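Local coordinates for protein HP0958 (Helicobacter pylori, PDB 3NA7) that probably acts in flagellar biogenesis as an export chaperone and post-transcriptional regulator, and has a coiled-coil hairpin and a zinc-ribbon domain, at residues K44-K55 and K123-M134. Residues are numbered along the deposited sequence; the frame is centred on the assembly and turned at random.
Sequences KNKAILNLEEEK and KSEKQEDLKKEM
Leu51 and Leu130 meet at the middle of this contact, their CD1 methyls 3.6 Å apart. Each is a knob in a hole of the other helix. Leu51 sits among Lys123, Lys126, Gln127 and Leu130, and Leu130 sits among Lys44, Ala47, Ile48 and Leu51. Ile48 is a third knob. Its CG1 lies 3.7 Å from Leu130 CB, and its CD1 reaches Met134 SD.

Gln127 is the polar knob, lodged among Ile48, Leu51, Glu52 and Lys55. Its chain is extended beyond CG, which carries the amide across to the other helix. NE2 donates to Ile48 O and to the anti lone pair of Glu52 OE1, both at 3.0 Å. Both acceptors lie in the amide plane, and both bonds are nearly straight (163°). Ile48 O keeps its helical bond from Glu52 N, which arrives from the opposite face of the carbonyl plane to Gln127 NE2. Gln127 OE1 accepts from Lys55 NZ at 2.8 Å. With NE2 and OE1 both bonded, the amide is held at both ends, which should fix its rotation. Lys55 NZ also bridges to Glu52 OE1.

Two salt bridges join the helices elsewhere. Lys123 NZ meets Glu54 OE1 at 2.8 Å, from above the carboxylate plane. Lys44 NZ pairs with Glu133 OE1, also from above, after a bend at the end of the lysine chain (chi4 -80°).

The axes of segments 44-55 and 123-134 approach to 9.4 Å and run antiparallel, 162° between their N-to-C directions. The segments lie on helices 24-85 and 91-171. Such knobs-into-holes packing is characteristic of an antiparallel coiled-coil hairpin, here the long arm of the protein.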
loop_
_atom_site.group_PDB
_atom_site.type_symbol
_atom_site.label_atom_id
_atom_site.label_comp_id
_atom_site.label_asym_id
_atom_site.label_seq_id
_atom_site.Cartn_x
_atom_site.Cartn_y
_atom_site.Cartn_z
ATOM N N LYS A 44 -11.698 1.613 -4.988
ATOM C CA LYS A 44 -13.151 1.649 -5.149
ATOM C C LYS A 44 -13.605 0.801 -6.347
ATOM O O LYS A 44 -14.695 0.226 -6.323
ATOM C CB LYS A 44 -13.630 3.075 -5.275
ATOM C CG LYS A 44 -13.524 3.832 -3.943
ATOM C CD LYS A 44 -13.726 5.297 -4.132
ATOM C CE LYS A 44 -13.401 6.094 -2.837
ATOM N NZ LYS A 44 -14.537 6.007 -1.905
ATOM N N ASN A 45 -12.749 0.714 -7.371
ATOM C CA ASN A 45 -13.074 -0.084 -8.518
ATOM C C ASN A 45 -13.137 -1.554 -8.144
ATOM O O ASN A 45 -14.069 -2.238 -8.542
ATOM C CB ASN A 45 -12.118 0.125 -9.703
ATOM C CG ASN A 45 -12.771 -0.250 -11.025
ATOM O OD1 ASN A 45 -12.248 -1.042 -11.813
ATOM N ND2 ASN A 45 -13.940 0.296 -11.254
ATOM N N LYS A 46 -12.156 -2.016 -7.373
ATOM C CA LYS A 46 -12.165 -3.367 -6.799
ATOM C C LYS A 46 -13.367 -3.605 -5.898
ATOM O O LYS A 46 -13.961 -4.672 -5.947
ATOM C CB LYS A 46 -10.878 -3.642 -6.009
ATOM C CG LYS A 46 -9.731 -4.083 -6.859
ATOM C CD LYS A 46 -8.370 -3.908 -6.191
ATOM C CE LYS A 46 -7.298 -4.275 -7.195
ATOM N NZ LYS A 46 -5.966 -3.800 -6.756
ATOM N N ALA A 47 -13.738 -2.613 -5.091
ATOM C CA ALA A 47 -14.885 -2.780 -4.191
ATOM C C ALA A 47 -16.177 -2.926 -4.984
ATOM O O ALA A 47 -17.051 -3.682 -4.590
ATOM C CB ALA A 47 -14.977 -1.635 -3.174
ATOM N N ILE A 48 -16.301 -2.234 -6.122
ATOM C CA ILE A 48 -17.481 -2.422 -6.973
ATOM C C ILE A 48 -17.554 -3.890 -7.446
ATOM O O ILE A 48 -18.604 -4.522 -7.349
ATOM C CB ILE A 48 -17.494 -1.446 -8.174
ATOM C CG1 ILE A 48 -17.964 -0.065 -7.708
ATOM C CG2 ILE A 48 -18.413 -1.955 -9.335
ATOM C CD1 ILE A 48 -17.536 1.052 -8.589
ATOM N N LEU A 49 -16.437 -4.409 -7.946
ATOM C CA LEU A 49 -16.360 -5.776 -8.462
ATOM C C LEU A 49 -16.558 -6.822 -7.360
ATOM O O LEU A 49 -17.208 -7.824 -7.583
ATOM C CB LEU A 49 -15.046 -6.013 -9.222
ATOM C CG LEU A 49 -14.877 -5.249 -10.556
ATOM C CD1 LEU A 49 -13.426 -5.219 -11.034
ATOM C CD2 LEU A 49 -15.774 -5.812 -11.681
ATOM N N ASN A 50 -15.996 -6.593 -6.177
ATOM C CA ASN A 50 -16.277 -7.453 -5.038
ATOM C C ASN A 50 -17.781 -7.477 -4.715
ATOM O O ASN A 50 -18.406 -8.531 -4.682
ATOM C CB ASN A 50 -15.458 -7.037 -3.816
ATOM C CG ASN A 50 -15.750 -7.916 -2.610
ATOM O OD1 ASN A 50 -15.223 -9.033 -2.496
ATOM N ND2 ASN A 50 -16.629 -7.442 -1.727
ATOM N N LEU A 51 -18.375 -6.311 -4.514
ATOM C CA LEU A 51 -19.809 -6.253 -4.336
ATOM C C LEU A 51 -20.584 -6.985 -5.440
ATOM O O LEU A 51 -21.662 -7.504 -5.166
ATOM C CB LEU A 51 -20.302 -4.825 -4.226
ATOM C CG LEU A 51 -20.003 -4.039 -2.967
ATOM C CD1 LEU A 51 -20.153 -2.537 -3.283
ATOM C CD2 LEU A 51 -20.916 -4.462 -1.822
ATOM N N GLU A 52 -20.052 -7.044 -6.662
ATOM C CA GLU A 52 -20.733 -7.801 -7.713
ATOM C C GLU A 52 -20.651 -9.305 -7.483
ATOM O O GLU A 52 -21.622 -10.000 -7.738
ATOM C CB GLU A 52 -20.272 -7.443 -9.134
ATOM C CG GLU A 52 -21.216 -7.994 -10.251
ATOM C CD GLU A 52 -22.620 -7.333 -10.293
ATOM O OE1 GLU A 52 -22.830 -6.286 -9.656
ATOM O OE2 GLU A 52 -23.526 -7.859 -10.979
ATOM N N GLU A 53 -19.518 -9.804 -6.999
ATOM C CA GLU A 53 -19.432 -11.222 -6.610
ATOM C C GLU A 53 -20.410 -11.552 -5.469
ATOM O O GLU A 53 -21.057 -12.604 -5.491
ATOM C CB GLU A 53 -18.008 -11.643 -6.248
ATOM C CG GLU A 53 -17.013 -11.661 -7.417
ATOM C CD GLU A 53 -17.495 -12.484 -8.624
ATOM O OE1 GLU A 53 -17.388 -13.738 -8.586
ATOM O OE2 GLU A 53 -17.967 -11.872 -9.621
ATOM N N GLU A 54 -20.545 -10.659 -4.492
ATOM C CA GLU A 54 -21.496 -10.913 -3.411
ATOM C C GLU A 54 -22.939 -10.894 -3.891
ATOM O O GLU A 54 -23.750 -11.680 -3.424
ATOM C CB GLU A 54 -21.292 -9.967 -2.238
ATOM C CG GLU A 54 -19.968 -10.190 -1.584
ATOM C CD GLU A 54 -19.462 -9.003 -0.801
ATOM O OE1 GLU A 54 -20.185 -7.986 -0.652
ATOM O OE2 GLU A 54 -18.310 -9.100 -0.338
ATOM N N LYS A 55 -23.257 -10.005 -4.829
ATOM C CA LYS A 55 -24.597 -9.990 -5.411
ATOM C C LYS A 55 -24.882 -11.282 -6.215
ATOM O O LYS A 55 -26.001 -11.798 -6.214
ATOM C CB LYS A 55 -24.824 -8.752 -6.275
ATOM C CG LYS A 55 -24.909 -7.428 -5.547
ATOM C CD LYS A 55 -24.639 -6.246 -6.551
ATOM C CE LYS A 55 -25.743 -6.160 -7.634
ATOM N NZ LYS A 55 -25.426 -5.216 -8.726
ATOM N N LYS A 123 -26.457 -3.384 -1.945
ATOM C CA LYS A 123 -25.151 -3.515 -2.561
ATOM C C LYS A 123 -25.090 -2.734 -3.864
ATOM O O LYS A 123 -24.074 -2.117 -4.133
ATOM C CB LYS A 123 -24.759 -4.984 -2.758
ATOM C CG LYS A 123 -24.497 -5.721 -1.404
ATOM C CD LYS A 123 -23.914 -7.121 -1.613
ATOM C CE LYS A 123 -23.759 -7.884 -0.291
ATOM N NZ LYS A 123 -22.645 -7.379 0.575
ATOM N N SER A 124 -26.171 -2.759 -4.653
ATOM C CA SER A 124 -26.253 -2.011 -5.907
ATOM C C SER A 124 -26.239 -0.494 -5.650
ATOM O O SER A 124 -25.646 0.259 -6.434
ATOM C CB SER A 124 -27.504 -2.387 -6.710
ATOM O OG SER A 124 -27.466 -3.741 -7.113
ATOM N N GLU A 125 -26.893 -0.054 -4.562
ATOM C CA GLU A 125 -26.796 1.339 -4.123
ATOM C C GLU A 125 -25.368 1.711 -3.751
ATOM O O GLU A 125 -24.897 2.795 -4.107
ATOM C CB GLU A 125 -27.718 1.634 -2.943
ATOM C CG GLU A 125 -29.161 1.835 -3.319
ATOM C CD GLU A 125 -30.131 1.579 -2.149
ATOM O OE1 GLU A 125 -31.252 1.097 -2.422
ATOM O OE2 GLU A 125 -29.776 1.839 -0.969
ATOM N N LYS A 126 -24.680 0.810 -3.037
ATOM C CA LYS A 126 -23.295 1.065 -2.657
ATOM C C LYS A 126 -22.396 1.138 -3.893
ATOM O O LYS A 126 -21.511 1.983 -3.960
ATOM C CB LYS A 126 -22.775 0.018 -1.666
ATOM C CG LYS A 126 -21.294 0.149 -1.309
ATOM C CD LYS A 126 -21.042 1.466 -0.546
ATOM C CE LYS A 126 -19.620 1.558 -0.030
ATOM N NZ LYS A 126 -19.462 2.829 0.697
ATOM N N GLN A 127 -22.646 0.267 -4.860
ATOM C CA GLN A 127 -21.944 0.314 -6.134
ATOM C C GLN A 127 -22.113 1.671 -6.848
ATOM O O GLN A 127 -21.129 2.205 -7.394
ATOM C CB GLN A 127 -22.401 -0.810 -7.048
ATOM C CG GLN A 127 -21.940 -2.199 -6.607
ATOM C CD GLN A 127 -22.448 -3.266 -7.542
ATOM O OE1 GLN A 127 -23.617 -3.248 -7.933
ATOM N NE2 GLN A 127 -21.557 -4.158 -7.981
ATOM N N GLU A 128 -23.343 2.198 -6.873
ATOM C CA GLU A 128 -23.627 3.509 -7.510
ATOM C C GLU A 128 -22.865 4.619 -6.785
ATOM O O GLU A 128 -22.230 5.450 -7.426
ATOM C CB GLU A 128 -25.123 3.835 -7.581
ATOM C CG GLU A 128 -25.994 2.804 -8.345
ATOM C CD GLU A 128 -25.801 2.814 -9.873
ATOM O OE1 GLU A 128 -25.131 3.730 -10.431
ATOM O OE2 GLU A 128 -26.353 1.893 -10.514
ATOM N N ASP A 129 -22.893 4.597 -5.453
ATOM C CA ASP A 129 -22.038 5.474 -4.638
ATOM C C ASP A 129 -20.571 5.481 -5.037
ATOM O O ASP A 129 -20.013 6.525 -5.367
ATOM C CB ASP A 129 -22.082 5.043 -3.185
ATOM C CG ASP A 129 -22.864 5.970 -2.338
ATOM O OD1 ASP A 129 -22.362 7.112 -2.118
ATOM O OD2 ASP A 129 -23.951 5.534 -1.868
ATOM N N LEU A 130 -19.949 4.313 -4.938
ATOM C CA LEU A 130 -18.559 4.126 -5.288
ATOM C C LEU A 130 -18.244 4.658 -6.708
ATOM O O LEU A 130 -17.188 5.238 -6.941
ATOM C CB LEU A 130 -18.197 2.634 -5.202
ATOM C CG LEU A 130 -18.185 2.010 -3.791
ATOM C CD1 LEU A 130 -18.180 0.452 -3.888
ATOM C CD2 LEU A 130 -17.018 2.547 -2.945
ATOM N N LYS A 131 -19.166 4.431 -7.634
ATOM C CA LYS A 131 -19.002 4.834 -9.032
ATOM C C LYS A 131 -18.938 6.355 -9.094
ATOM O O LYS A 131 -18.047 6.902 -9.693
ATOM C CB LYS A 131 -20.161 4.266 -9.878
ATOM C CG LYS A 131 -19.995 4.346 -11.376
ATOM C CD LYS A 131 -21.157 3.629 -12.106
ATOM C CE LYS A 131 -22.456 4.361 -11.875
ATOM N NZ LYS A 131 -23.540 3.886 -12.744
ATOM N N LYS A 132 -19.855 7.042 -8.429
ATOM C CA LYS A 132 -19.729 8.488 -8.307
ATOM C C LYS A 132 -18.411 8.946 -7.660
ATOM O O LYS A 132 -17.802 9.913 -8.096
ATOM C CB LYS A 132 -20.938 9.076 -7.578
ATOM C CG LYS A 132 -22.193 9.087 -8.432
ATOM C CD LYS A 132 -23.251 10.029 -7.858
ATOM C CE LYS A 132 -24.653 9.557 -8.216
ATOM N NZ LYS A 132 -25.677 10.586 -7.887
ATOM N N GLU A 133 -17.963 8.261 -6.623
ATOM C CA GLU A 133 -16.704 8.650 -5.993
ATOM C C GLU A 133 -15.529 8.461 -6.947
ATOM O O GLU A 133 -14.659 9.339 -7.037
ATOM C CB GLU A 133 -16.484 7.914 -4.674
ATOM C CG GLU A 133 -17.342 8.491 -3.560
ATOM C CD GLU A 133 -17.527 7.532 -2.382
ATOM O OE1 GLU A 133 -16.985 6.418 -2.421
ATOM O OE2 GLU A 133 -18.213 7.913 -1.409
ATOM N N MET A 134 -15.539 7.357 -7.691
ATOM C CA MET A 134 -14.502 7.114 -8.675
ATOM C C MET A 134 -14.344 8.235 -9.704
ATOM O O MET A 134 -13.210 8.566 -10.090
ATOM C CB MET A 134 -14.766 5.825 -9.421
ATOM C CG MET A 134 -14.433 4.598 -8.628
ATOM S SD MET A 134 -14.707 3.124 -9.604
ATOM C CE MET A 134 -13.493 3.252 -10.884
#